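Gluconate kinase (Lactobacillus acidophilus, PDB 3LL3) binds ATP and D-xylulose and probably works as a sugar kinase of the FGGY family, transferring phosphate from ATP to a carbohydrate substrate. Local coordinates at residues Ala132-Tyr135 with Lys136-Leu140; Leu235-Ser238 with Asp239-Ser243; Glu374-Ile377 with Phe378-Asp382; Ala306-Leu310 with Phe311-Glu315; Phe215-Thr219 with Glu220-Lys224. One frame throughout, in Å; residues are numbered along the deposited sequence.

Overall arrangement
From the N terminus, contact 1 comes first, where residues 132-140 enter and wind the first turns of helix 133-143. Contact 5 follows, the loop after strand 213-214 turning into helix 219-225; the next strand, 232-238, follows after a short link, and its end forms contact 2 with helix 239-245 beside the sugar. Nearest atoms of contacts 2 and 5 are about 8 Å apart. In the C-terminal FGGY domain, contact 4 lies at the end of helix 300-311 and contact 3 inside helix 365-388, their centres about 21 Å apart. Each closes only a local turn, so all five stand in series and none nests in or crosses another. Contacts 4 and 5 mark distant ends, centres about 50 Å apart.

Contact 1 (Ala132-Tyr135 with Lys136-Leu140); sequences APIY and KLLWL
Leu138 reaches back along the helix to Ile134 and Tyr135, and its CD1 serves both. It stands 4.4 Å from CG1 of Ile134 and the same distance from CD1 of the Tyr135 ring, which it meets obliquely. Ile134 also lays its CG2 over one face of that ring, toward the rim, so isoleucine, tyrosine and leucine form one apolar ridge. With CG beside the backbone N (chi1 -66°), the phenol ring lies where Ile134 CG2 and Leu138 CD1 reach it. Leu137 points to another side: its CG rests 3.2 Å from O of Pro133, the same oxygen that accepts from Leu137 N at 2.8 Å. An alanine here would probably strip CG and its methyls from Pro133 O and open a gap toward Leu83, the backbone bond remaining. Lys136 runs out fully extended beyond CG, its CG passing 3.5 Å from O of Ala132, the N-cap residue, while Lys136 N gives that oxygen a hydrogen bond in the carbonyl plane. The bonds Leu138 N to Ile134 O and Trp139 N to Tyr135 O continue the ladder, with donors tilted about 30° from the carbonyl planes. Outside, helices 116-124 and 105-114 pack on Tyr135, and helix 191-197 on Ile134 and Leu138. The chemistry thus differs by side: Ile134, Tyr135 and Leu138 face other helices and Leu137 meets Leu83, whereas the buried Lys136 NZ is met by the carbonyl oxygens of Thr98, His81, Met131 and Ile97, acceptors that probably stabilise its positive charge.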
# COMPACT_ATOMS: atom_id res chain seq x y z
N ALA A 132 -21.60 9.18 -20.23
CA ALA A 132 -22.78 9.03 -21.09
C ALA A 132 -23.44 10.36 -21.47
O ALA A 132 -23.66 11.23 -20.62
CB ALA A 132 -23.82 8.13 -20.42
N PRO A 133 -23.76 10.50 -22.77
CA PRO A 133 -24.59 11.57 -23.32
C PRO A 133 -25.85 11.87 -22.48
O PRO A 133 -26.15 13.04 -22.24
CB PRO A 133 -24.96 11.03 -24.70
CG PRO A 133 -23.71 10.32 -25.11
CD PRO A 133 -23.18 9.67 -23.84
N ILE A 134 -26.57 10.86 -22.02
CA ILE A 134 -27.77 11.18 -21.25
C ILE A 134 -27.49 12.06 -20.01
O ILE A 134 -28.24 12.99 -19.72
CB ILE A 134 -28.56 9.92 -20.85
CG1 ILE A 134 -29.83 10.31 -20.09
CG2 ILE A 134 -27.69 8.97 -20.06
CD1 ILE A 134 -30.73 9.14 -19.79
N TYR A 135 -26.39 11.79 -19.30
CA TYR A 135 -26.04 12.58 -18.11
C TYR A 135 -25.52 13.95 -18.49
O TYR A 135 -25.76 14.95 -17.79
CB TYR A 135 -25.01 11.84 -17.25
CG TYR A 135 -25.56 10.57 -16.66
CD1 TYR A 135 -26.61 10.62 -15.76
CD2 TYR A 135 -25.05 9.33 -17.01
CE1 TYR A 135 -27.14 9.48 -15.19
CE2 TYR A 135 -25.57 8.17 -16.46
CZ TYR A 135 -26.62 8.26 -15.54
OH TYR A 135 -27.17 7.14 -14.98
N LYS A 136 -24.81 14.02 -19.60
CA LYS A 136 -24.32 15.30 -20.11
C LYS A 136 -25.48 16.19 -20.55
O LYS A 136 -25.42 17.41 -20.37
CB LYS A 136 -23.35 15.08 -21.27
CG LYS A 136 -22.05 14.38 -20.84
CD LYS A 136 -21.15 14.09 -22.03
CE LYS A 136 -19.90 13.31 -21.61
NZ LYS A 136 -19.33 12.63 -22.82
N LEU A 137 -26.51 15.59 -21.15
CA LEU A 137 -27.68 16.33 -21.62
C LEU A 137 -28.49 16.87 -20.44
O LEU A 137 -28.94 18.01 -20.47
CB LEU A 137 -28.58 15.44 -22.49
CG LEU A 137 -28.05 15.10 -23.87
CD1 LEU A 137 -28.86 13.96 -24.49
CD2 LEU A 137 -28.08 16.35 -24.76
N LEU A 138 -28.65 16.04 -19.42
CA LEU A 138 -29.29 16.44 -18.18
C LEU A 138 -28.55 17.61 -17.53
O LEU A 138 -29.18 18.57 -17.06
CB LEU A 138 -29.36 15.27 -17.22
CG LEU A 138 -30.37 14.18 -17.58
CD1 LEU A 138 -30.24 13.02 -16.62
CD2 LEU A 138 -31.78 14.75 -17.55
N TRP A 139 -27.22 17.53 -17.52
CA TRP A 139 -26.41 18.63 -16.98
C TRP A 139 -26.58 19.89 -17.82
O TRP A 139 -26.77 20.98 -17.27
CB TRP A 139 -24.93 18.25 -16.95
CG TRP A 139 -24.08 19.31 -16.29
CD1 TRP A 139 -23.90 19.50 -14.94
CD2 TRP A 139 -23.29 20.31 -16.94
NE1 TRP A 139 -23.05 20.56 -14.72
CE2 TRP A 139 -22.66 21.07 -15.93
CE3 TRP A 139 -23.05 20.63 -18.27
CZ2 TRP A 139 -21.81 22.14 -16.22
CZ3 TRP A 139 -22.21 21.70 -18.56
CH2 TRP A 139 -21.60 22.44 -17.54
N LEU A 140 -26.50 19.75 -19.13
CA LEU A 140 -26.67 20.91 -20.03
C LEU A 140 -28.03 21.58 -19.85
O LEU A 140 -28.14 22.80 -19.80
CB LEU A 140 -26.48 20.49 -21.48
CG LEU A 140 -25.05 20.16 -21.91
CD1 LEU A 140 -25.03 19.41 -23.23
CD2 LEU A 140 -24.22 21.43 -22.01

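Contact 2 (Leu235-Ser238 with Asp239-Ser243); sequences LGAS and DGYLS. With XUL (D-xylulose), chain E.
Ser238 N-caps helix 239-245 at the end of strand 232-238, a strand-to-helix corner in the N-terminal FGGY domain that puts Asp239 into the D-xylulose pocket. Ser238 OG accepts from Tyr241 N at 3.2 Å with an N-H...O angle of 161°. The hydroxyl can turn back over the first helical turn because it sits between backbone N and carbonyl carbon (chi1 67°), where it also lies close against Tyr241 CB. Ser238 O takes the next bond, from Leu242 N at 3.0 Å, nearly straight. Thus side chain and carbonyl of one residue together hold two amides of the opening turn. Ala237 adds the apolar part: its CB meets CG of Leu242 at 3.7 Å and approaches CD2 of the Tyr241 ring obliquely at 4.0 Å. On the sugar side, Asp239 OD2 accepts a hydrogen bond of 2.8 Å from O5 of the xylulose, while its other oxygen, OD1, takes a weak, bent bond from Gly240 N, which may help to hold the carboxylate's turn. Arg344, His81 and the Met80 backbone also bind the sugar. Strand and helix axes stand at 93° to each other, approaching to 5.4 Å. Helix 173-176 lies against Ala237, Ser238 and Tyr241, while helix 429-441 packs on Leu242 and the backbone of Ala237 pairs with Trp76 of strand 70-78.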
# COMPACT_ATOMS: atom_id res chain seq x y z
N LEU A 235 -21.72 3.22 -42.84
CA LEU A 235 -22.05 3.86 -41.59
C LEU A 235 -21.03 3.55 -40.48
O LEU A 235 -20.59 4.44 -39.76
CB LEU A 235 -23.46 3.47 -41.16
CG LEU A 235 -23.94 4.19 -39.91
CD1 LEU A 235 -23.79 5.73 -40.04
CD2 LEU A 235 -25.38 3.78 -39.56
N GLY A 236 -20.63 2.29 -40.35
CA GLY A 236 -19.63 1.94 -39.35
C GLY A 236 -20.19 1.72 -37.95
O GLY A 236 -21.39 1.55 -37.79
N ALA A 237 -19.31 1.73 -36.94
CA ALA A 237 -19.68 1.35 -35.59
C ALA A 237 -18.70 1.90 -34.56
O ALA A 237 -17.79 2.66 -34.88
CB ALA A 237 -19.76 -0.16 -35.47
N SER A 238 -18.91 1.51 -33.31
CA SER A 238 -18.11 2.01 -32.19
C SER A 238 -16.75 1.30 -32.12
O SER A 238 -16.61 0.16 -32.57
CB SER A 238 -18.87 1.78 -30.90
OG SER A 238 -18.98 0.39 -30.63
N ASP A 239 -15.76 1.96 -31.51
CA ASP A 239 -14.44 1.35 -31.36
C ASP A 239 -14.51 0.10 -30.48
O ASP A 239 -13.82 -0.89 -30.73
CB ASP A 239 -13.45 2.38 -30.78
CG ASP A 239 -13.95 3.01 -29.48
OD1 ASP A 239 -15.03 2.63 -28.98
OD2 ASP A 239 -13.26 3.91 -28.94
N GLY A 240 -15.36 0.13 -29.46
CA GLY A 240 -15.56 -1.01 -28.58
C GLY A 240 -16.05 -2.26 -29.29
O GLY A 240 -15.50 -3.35 -29.10
N TYR A 241 -17.08 -2.11 -30.10
CA TYR A 241 -17.64 -3.22 -30.85
C TYR A 241 -16.67 -3.70 -31.92
O TYR A 241 -16.42 -4.90 -32.04
CB TYR A 241 -18.94 -2.80 -31.53
CG TYR A 241 -19.49 -3.87 -32.44
CD1 TYR A 241 -20.07 -5.03 -31.93
CD2 TYR A 241 -19.40 -3.73 -33.81
CE1 TYR A 241 -20.58 -6.01 -32.78
CE2 TYR A 241 -19.90 -4.70 -34.66
CZ TYR A 241 -20.49 -5.83 -34.14
OH TYR A 241 -20.96 -6.78 -35.02
N LEU A 242 -16.17 -2.77 -32.73
CA LEU A 242 -15.28 -3.11 -33.81
C LEU A 242 -13.96 -3.74 -33.32
O LEU A 242 -13.47 -4.68 -33.94
CB LEU A 242 -15.02 -1.88 -34.69
CG LEU A 242 -16.26 -1.45 -35.48
CD1 LEU A 242 -15.96 -0.25 -36.38
CD2 LEU A 242 -16.79 -2.60 -36.30
N SER A 243 -13.40 -3.21 -32.24
CA SER A 243 -12.20 -3.77 -31.65
C SER A 243 -12.42 -5.21 -31.19
O SER A 243 -11.49 -5.99 -31.17
CB SER A 243 -11.74 -2.94 -30.45
OG SER A 243 -11.15 -1.74 -30.90
C1 XUL E . -16.08 1.77 -24.51
C2 XUL E . -16.19 2.87 -23.44
C3 XUL E . -15.20 4.06 -23.43
C4 XUL E . -14.35 4.23 -24.71
C5 XUL E . -15.15 4.75 -25.92
O1 XUL E . -15.74 0.55 -23.90
O2 XUL E . -17.04 2.77 -22.58
O3 XUL E . -14.29 3.90 -22.37
O4 XUL E . -13.33 5.16 -24.41
O5 XUL E . -14.31 5.38 -26.85

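Contact 3 (Glu374-Ile377 with Phe378-Asp382); sequences EGII and FNLYD
Phe378 lies back against the carbonyl of Glu374 within the long helix 365-388 of the C-terminal FGGY domain, and regular alpha-helical i to i+4 bonding underlies the whole contact. Among the backbone bonds, Phe378 N to Glu374 O is short at 2.7 Å. Asn379 N to Gly375 O and Tyr381 N to Ile377 O follow at 2.9 Å each, whereas Leu380 N to Ile376 O is weak at 3.3 Å. Side-chain CB atoms add to these bonds, Asn379 CB lying 3.4 Å from Gly375 O and Tyr381 CB 3.5 Å from Ile377 O. Apolar contact is slight along this stretch: Ile376 CG2 and Leu380 CD1 meet at 4.4 Å, and the side chain of Ile376 lies about 5 Å from Gly300, an ATP-binding residue. Aromatic contacts reach outward: the Phe378 ring meets Tyr478 with planes at about 40°, and Tyr381, its CG anti to the backbone N (chi1 177°) and its ring swung away from the preceding turn, stands edge-to-face with both Phe475 and Phe417. Charge and polarity are handled beyond the turn. The buried carboxylate of Glu374 is gripped by a salt bridge from Arg370 and by hydrogen bonds with Tyr471, Ser331 and the Gly330 amide, a setting that probably keeps it ionised. Asp382 makes a salt bridge to Arg482 of helix 465-485, tying the two helices together. In Phe378 the ring carbon CD2 sits 3.2 Å from Glu374 O, which approaches the ring obliquely while accepting from Phe378 N.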
# COMPACT_ATOMS: atom_id res chain seq x y z
N GLU A 374 1.21 -7.78 -11.57
CA GLU A 374 0.17 -8.70 -11.14
C GLU A 374 -1.14 -8.00 -10.75
O GLU A 374 -2.23 -8.51 -11.05
CB GLU A 374 0.65 -9.59 -10.01
CG GLU A 374 1.69 -10.63 -10.45
CD GLU A 374 2.35 -11.37 -9.30
OE1 GLU A 374 2.13 -10.98 -8.12
OE2 GLU A 374 3.10 -12.34 -9.58
N GLY A 375 -1.02 -6.85 -10.07
CA GLY A 375 -2.19 -6.09 -9.66
C GLY A 375 -2.95 -5.55 -10.87
O GLY A 375 -4.19 -5.60 -10.92
N ILE A 376 -2.21 -5.02 -11.84
CA ILE A 376 -2.81 -4.52 -13.06
C ILE A 376 -3.66 -5.63 -13.69
O ILE A 376 -4.82 -5.43 -14.02
CB ILE A 376 -1.74 -4.00 -14.04
CG1 ILE A 376 -1.25 -2.62 -13.60
CG2 ILE A 376 -2.32 -3.89 -15.46
CD1 ILE A 376 0.02 -2.19 -14.27
N ILE A 377 -3.08 -6.82 -13.79
CA ILE A 377 -3.76 -7.97 -14.41
C ILE A 377 -4.90 -8.51 -13.55
O ILE A 377 -5.94 -8.91 -14.07
CB ILE A 377 -2.74 -9.10 -14.69
CG1 ILE A 377 -1.64 -8.60 -15.62
CG2 ILE A 377 -3.43 -10.34 -15.29
CD1 ILE A 377 -0.59 -9.68 -15.96
N PHE A 378 -4.69 -8.55 -12.23
CA PHE A 378 -5.73 -8.98 -11.30
C PHE A 378 -6.98 -8.08 -11.46
O PHE A 378 -8.12 -8.55 -11.43
CB PHE A 378 -5.25 -8.90 -9.84
CG PHE A 378 -4.56 -10.16 -9.34
CD1 PHE A 378 -5.04 -11.42 -9.67
CD2 PHE A 378 -3.47 -10.06 -8.48
CE1 PHE A 378 -4.43 -12.56 -9.18
CE2 PHE A 378 -2.86 -11.20 -7.98
CZ PHE A 378 -3.34 -12.45 -8.33
N ASN A 379 -6.75 -6.78 -11.61
CA ASN A 379 -7.85 -5.83 -11.74
C ASN A 379 -8.68 -6.16 -13.00
O ASN A 379 -9.90 -6.19 -12.96
CB ASN A 379 -7.27 -4.41 -11.80
CG ASN A 379 -8.33 -3.32 -11.90
OD1 ASN A 379 -8.19 -2.39 -12.69
ND2 ASN A 379 -9.37 -3.42 -11.08
N LEU A 380 -7.97 -6.42 -14.09
CA LEU A 380 -8.59 -6.84 -15.35
C LEU A 380 -9.33 -8.17 -15.20
O LEU A 380 -10.37 -8.38 -15.81
CB LEU A 380 -7.54 -6.94 -16.46
CG LEU A 380 -6.99 -5.61 -16.99
CD1 LEU A 380 -5.60 -5.80 -17.63
CD2 LEU A 380 -7.95 -4.95 -17.96
N TYR A 381 -8.77 -9.08 -14.41
CA TYR A 381 -9.40 -10.37 -14.21
C TYR A 381 -10.63 -10.21 -13.34
O TYR A 381 -11.60 -10.95 -13.48
CB TYR A 381 -8.43 -11.35 -13.57
CG TYR A 381 -9.03 -12.70 -13.27
CD1 TYR A 381 -9.46 -13.55 -14.29
CD2 TYR A 381 -9.14 -13.14 -11.97
CE1 TYR A 381 -9.99 -14.80 -14.00
CE2 TYR A 381 -9.66 -14.38 -11.67
CZ TYR A 381 -10.08 -15.21 -12.68
OH TYR A 381 -10.59 -16.46 -12.36
N ASP A 382 -10.57 -9.24 -12.44
CA ASP A 382 -11.70 -8.86 -11.59
C ASP A 382 -12.86 -8.39 -12.48
O ASP A 382 -14.02 -8.82 -12.32
CB ASP A 382 -11.22 -7.74 -10.64
CG ASP A 382 -12.25 -7.36 -9.57
OD1 ASP A 382 -13.35 -7.94 -9.55
OD2 ASP A 382 -11.93 -6.49 -8.73

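Contact 4 (Ala306-Leu310 with Phe311-Glu315); sequences ARQTL and FDADE
Arg307 NH1 donates to the backbone O of Glu315 at 2.8 Å, the hydrogen bond that clasps the end of helix 300-311 to the loop after it. The donor lies nearly along the carbonyl axis (163°), but the bond is bent at the hydrogen (136°) and the oxygen is 29° out of the guanidinium plane. The aliphatic part of the arginine takes part too: CD passes 3.1 Å from the same oxygen. Beyond an extended start, a bend at chi3 curls the guanidinium round to this carbonyl, while the Glu315 side chain slides past in the opposite direction and sets OE2 over one face of the Phe311 ring, toward the rim. An alanine in place of Arg307 is likely to leave Glu315 O without this donor and the loop less firmly tied to the helix. In the next shell, Phe311 CB lies 3.5 Å from Arg307 O, which comes to the ring's edge, and Leu310 CB packs on Phe311 CD1 at 3.9 Å. The loop is shaped by an Asx turn in which Asp312 OD1 accepts from Asp314 N at 2.6 Å. A water gives hydrogen bonds to Gln308 O and, more distantly, to Phe311 O, joining the wider pi-type turn at 307-310 to Phe311. Further out, Lys365 makes a cation-pi contact with Phe311, and Lys365 of the second subunit bonds to the carbonyls of Thr309 and Phe311. Helix 317-325 lies against Ala306, Arg307 and Phe311, and helix 365-388 against Ala306 and Leu310.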
# COMPACT_ATOMS: atom_id res chain seq x y z
N ALA A 306 4.76 3.17 -12.41
CA ALA A 306 5.63 2.33 -11.59
C ALA A 306 7.07 2.30 -12.10
O ALA A 306 8.01 2.27 -11.31
CB ALA A 306 5.09 0.92 -11.48
N ARG A 307 7.21 2.32 -13.43
CA ARG A 307 8.52 2.26 -14.08
C ARG A 307 9.34 3.50 -13.73
O ARG A 307 10.54 3.39 -13.47
CB ARG A 307 8.35 2.14 -15.60
CG ARG A 307 9.65 2.21 -16.38
CD ARG A 307 9.43 2.07 -17.88
NE ARG A 307 8.77 3.24 -18.45
CZ ARG A 307 9.25 4.48 -18.40
NH1 ARG A 307 10.41 4.73 -17.81
NH2 ARG A 307 8.58 5.48 -18.94
N GLN A 308 8.68 4.65 -13.74
CA GLN A 308 9.33 5.92 -13.42
C GLN A 308 9.49 6.18 -11.93
O GLN A 308 10.39 6.91 -11.52
CB GLN A 308 8.52 7.09 -13.98
CG GLN A 308 8.50 7.21 -15.50
CD GLN A 308 8.00 8.57 -15.93
OE1 GLN A 308 6.83 8.72 -16.33
NE2 GLN A 308 8.86 9.58 -15.82
N THR A 309 8.61 5.61 -11.12
CA THR A 309 8.56 5.93 -9.69
C THR A 309 9.36 4.94 -8.86
O THR A 309 10.12 5.34 -7.99
CB THR A 309 7.10 5.99 -9.19
OG1 THR A 309 6.43 7.04 -9.87
CG2 THR A 309 7.04 6.24 -7.69
N LEU A 310 9.20 3.65 -9.15
CA LEU A 310 9.92 2.62 -8.41
C LEU A 310 11.39 2.68 -8.76
O LEU A 310 12.22 2.36 -7.93
CB LEU A 310 9.36 1.22 -8.67
CG LEU A 310 8.09 0.85 -7.91
CD1 LEU A 310 7.08 1.93 -8.14
CD2 LEU A 310 7.50 -0.48 -8.33
N PHE A 311 11.71 3.10 -9.99
CA PHE A 311 13.11 3.14 -10.42
C PHE A 311 13.58 4.57 -10.73
O PHE A 311 14.07 5.28 -9.86
CB PHE A 311 13.32 2.26 -11.66
CG PHE A 311 12.99 0.80 -11.44
CD1 PHE A 311 11.70 0.33 -11.61
CD2 PHE A 311 13.99 -0.12 -11.12
CE1 PHE A 311 11.40 -1.01 -11.44
CE2 PHE A 311 13.69 -1.46 -10.94
CZ PHE A 311 12.39 -1.90 -11.11
N ASP A 312 13.42 4.97 -11.98
CA ASP A 312 13.80 6.30 -12.43
C ASP A 312 13.40 6.44 -13.89
O ASP A 312 13.03 5.45 -14.53
CB ASP A 312 15.30 6.61 -12.18
CG ASP A 312 16.25 5.78 -13.05
OD1 ASP A 312 16.01 5.61 -14.27
OD2 ASP A 312 17.29 5.33 -12.52
N ALA A 313 13.46 7.66 -14.42
CA ALA A 313 13.04 7.93 -15.79
C ALA A 313 14.05 7.45 -16.85
O ALA A 313 14.03 7.92 -17.98
CB ALA A 313 12.73 9.42 -15.97
N ASP A 314 14.91 6.50 -16.48
CA ASP A 314 15.88 5.93 -17.42
C ASP A 314 15.70 4.42 -17.49
O ASP A 314 16.35 3.74 -18.27
CB ASP A 314 17.31 6.26 -17.00
CG ASP A 314 17.66 7.72 -17.19
OD1 ASP A 314 16.83 8.46 -17.77
OD2 ASP A 314 18.77 8.13 -16.76
N GLU A 315 14.82 3.91 -16.64
CA GLU A 315 14.47 2.51 -16.65
C GLU A 315 13.57 2.21 -17.84
O GLU A 315 12.48 2.78 -17.93
CB GLU A 315 13.67 2.23 -15.40
CG GLU A 315 13.54 0.78 -15.10
CD GLU A 315 14.80 0.24 -14.46
OE1 GLU A 315 15.78 1.00 -14.29
OE2 GLU A 315 14.78 -0.96 -14.12
O HOH W 1 12.02 7.84 -9.91

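Contact 5 (Phe215-Thr219 with Glu220-Lys224); sequences FPIKT and EYVKK
The first torsion of Ile217 (chi1 -64°) sets CG1 opposite the carbonyl carbon and swings CG2 toward the helix. There it touches Val222 CG2 at 4.0 Å and Tyr221 CB at 4.1 Å, crossing the tyrosine at about a right angle. A bend at chi3 (-73°) lays the Lys218 chain beside Tyr221, pointing the same way, and its CE meets Tyr221 CE2 at 4.0 Å, at the edge and near the ring plane. One face of that ring carries the Glu220 carboxyl carbon, toward the rim. Further round, the methyl CG2 of Thr219 packs on CE of Lys223 at 3.9 Å, and Lys223 CG passes close to Thr219 O. The Lys218 carbonyl receives Val222 N at 3.1 Å and, weakly, Tyr221 N; Thr219 O receives Lys223 N at 3.2 Å. On the outer side, Lys224 NZ and Glu220 OE2 form a salt bridge one turn apart, its hydrogen bond weak. The Tyr221 hydroxyl is hydrogen-bonded to Arg164 and its ring stands edge-to-face with Phe53 of helix 49-65, while Ile217 reaches Ile233 of strand 232-238. With Lys218 at the N-cap position, this is the start of an alpha helix, a loop-to-helix entry that leads from edge strand 213-214 into the short helix 219-225 at the periphery of the N-terminal FGGY domain.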
# COMPACT_ATOMS: atom_id res chain seq x y z
N PHE A 215 -25.31 7.44 -48.75
CA PHE A 215 -25.02 7.87 -50.11
C PHE A 215 -25.95 9.02 -50.47
O PHE A 215 -27.08 9.08 -49.99
CB PHE A 215 -25.27 6.70 -51.07
CG PHE A 215 -24.56 6.81 -52.40
CD1 PHE A 215 -23.21 6.47 -52.53
CD2 PHE A 215 -25.25 7.21 -53.55
CE1 PHE A 215 -22.57 6.56 -53.76
CE2 PHE A 215 -24.61 7.29 -54.79
CZ PHE A 215 -23.27 6.98 -54.89
N PRO A 216 -25.48 9.97 -51.31
CA PRO A 216 -24.12 10.06 -51.84
C PRO A 216 -23.27 11.02 -51.03
O PRO A 216 -23.80 11.76 -50.22
CB PRO A 216 -24.33 10.66 -53.23
CG PRO A 216 -25.83 10.95 -53.36
CD PRO A 216 -26.37 10.93 -51.98
N ILE A 217 -21.97 11.01 -51.29
CA ILE A 217 -21.07 12.02 -50.76
C ILE A 217 -21.23 13.27 -51.62
O ILE A 217 -21.45 13.17 -52.83
CB ILE A 217 -19.61 11.53 -50.83
CG1 ILE A 217 -19.42 10.31 -49.93
CG2 ILE A 217 -18.65 12.65 -50.45
CD1 ILE A 217 -18.03 9.69 -50.00
N LYS A 218 -21.13 14.44 -51.00
CA LYS A 218 -21.29 15.71 -51.71
C LYS A 218 -20.12 15.95 -52.67
O LYS A 218 -18.96 15.72 -52.30
CB LYS A 218 -21.45 16.86 -50.73
CG LYS A 218 -22.70 16.75 -49.85
CD LYS A 218 -23.07 18.09 -49.20
CE LYS A 218 -22.12 18.46 -48.06
NZ LYS A 218 -22.39 19.83 -47.51
N THR A 219 -20.41 16.42 -53.89
CA THR A 219 -19.38 16.57 -54.93
C THR A 219 -18.18 17.33 -54.41
O THR A 219 -17.05 17.01 -54.74
CB THR A 219 -19.85 17.36 -56.18
OG1 THR A 219 -21.28 17.27 -56.34
CG2 THR A 219 -19.16 16.83 -57.41
N GLU A 220 -18.45 18.36 -53.63
CA GLU A 220 -17.38 19.13 -53.02
C GLU A 220 -16.32 18.23 -52.41
O GLU A 220 -15.13 18.35 -52.71
CB GLU A 220 -17.95 20.03 -51.93
CG GLU A 220 -16.91 20.71 -51.06
CD GLU A 220 -17.56 21.60 -50.03
OE1 GLU A 220 -18.80 21.67 -50.02
OE2 GLU A 220 -16.83 22.22 -49.22
N TYR A 221 -16.76 17.32 -51.55
CA TYR A 221 -15.82 16.47 -50.82
C TYR A 221 -15.32 15.30 -51.66
O TYR A 221 -14.33 14.67 -51.29
CB TYR A 221 -16.43 16.00 -49.50
CG TYR A 221 -16.65 17.15 -48.56
CD1 TYR A 221 -15.58 17.82 -47.99
CD2 TYR A 221 -17.94 17.58 -48.27
CE1 TYR A 221 -15.78 18.89 -47.15
CE2 TYR A 221 -18.15 18.65 -47.42
CZ TYR A 221 -17.07 19.30 -46.87
OH TYR A 221 -17.28 20.38 -46.03
N VAL A 222 -15.96 15.03 -52.79
CA VAL A 222 -15.46 14.00 -53.70
C VAL A 222 -14.14 14.46 -54.28
O VAL A 222 -13.19 13.67 -54.44
CB VAL A 222 -16.43 13.74 -54.86
CG1 VAL A 222 -15.72 12.98 -55.97
CG2 VAL A 222 -17.65 12.97 -54.36
N LYS A 223 -14.08 15.75 -54.59
CA LYS A 223 -12.87 16.36 -55.10
C LYS A 223 -11.83 16.45 -53.99
O LYS A 223 -10.70 16.00 -54.15
CB LYS A 223 -13.18 17.76 -55.64
CG LYS A 223 -14.47 17.83 -56.45
CD LYS A 223 -14.89 19.27 -56.76
CE LYS A 223 -16.12 19.30 -57.68
NZ LYS A 223 -15.90 18.57 -58.98
N LYS A 224 -12.22 17.04 -52.85
CA LYS A 224 -11.28 17.32 -51.78
C LYS A 224 -10.63 16.06 -51.23
O LYS A 224 -9.48 16.09 -50.80
CB LYS A 224 -11.96 18.08 -50.63
CG LYS A 224 -12.39 19.50 -50.97
CD LYS A 224 -12.76 20.28 -49.71
CE LYS A 224 -13.50 21.58 -50.06
NZ LYS A 224 -13.62 22.49 -48.88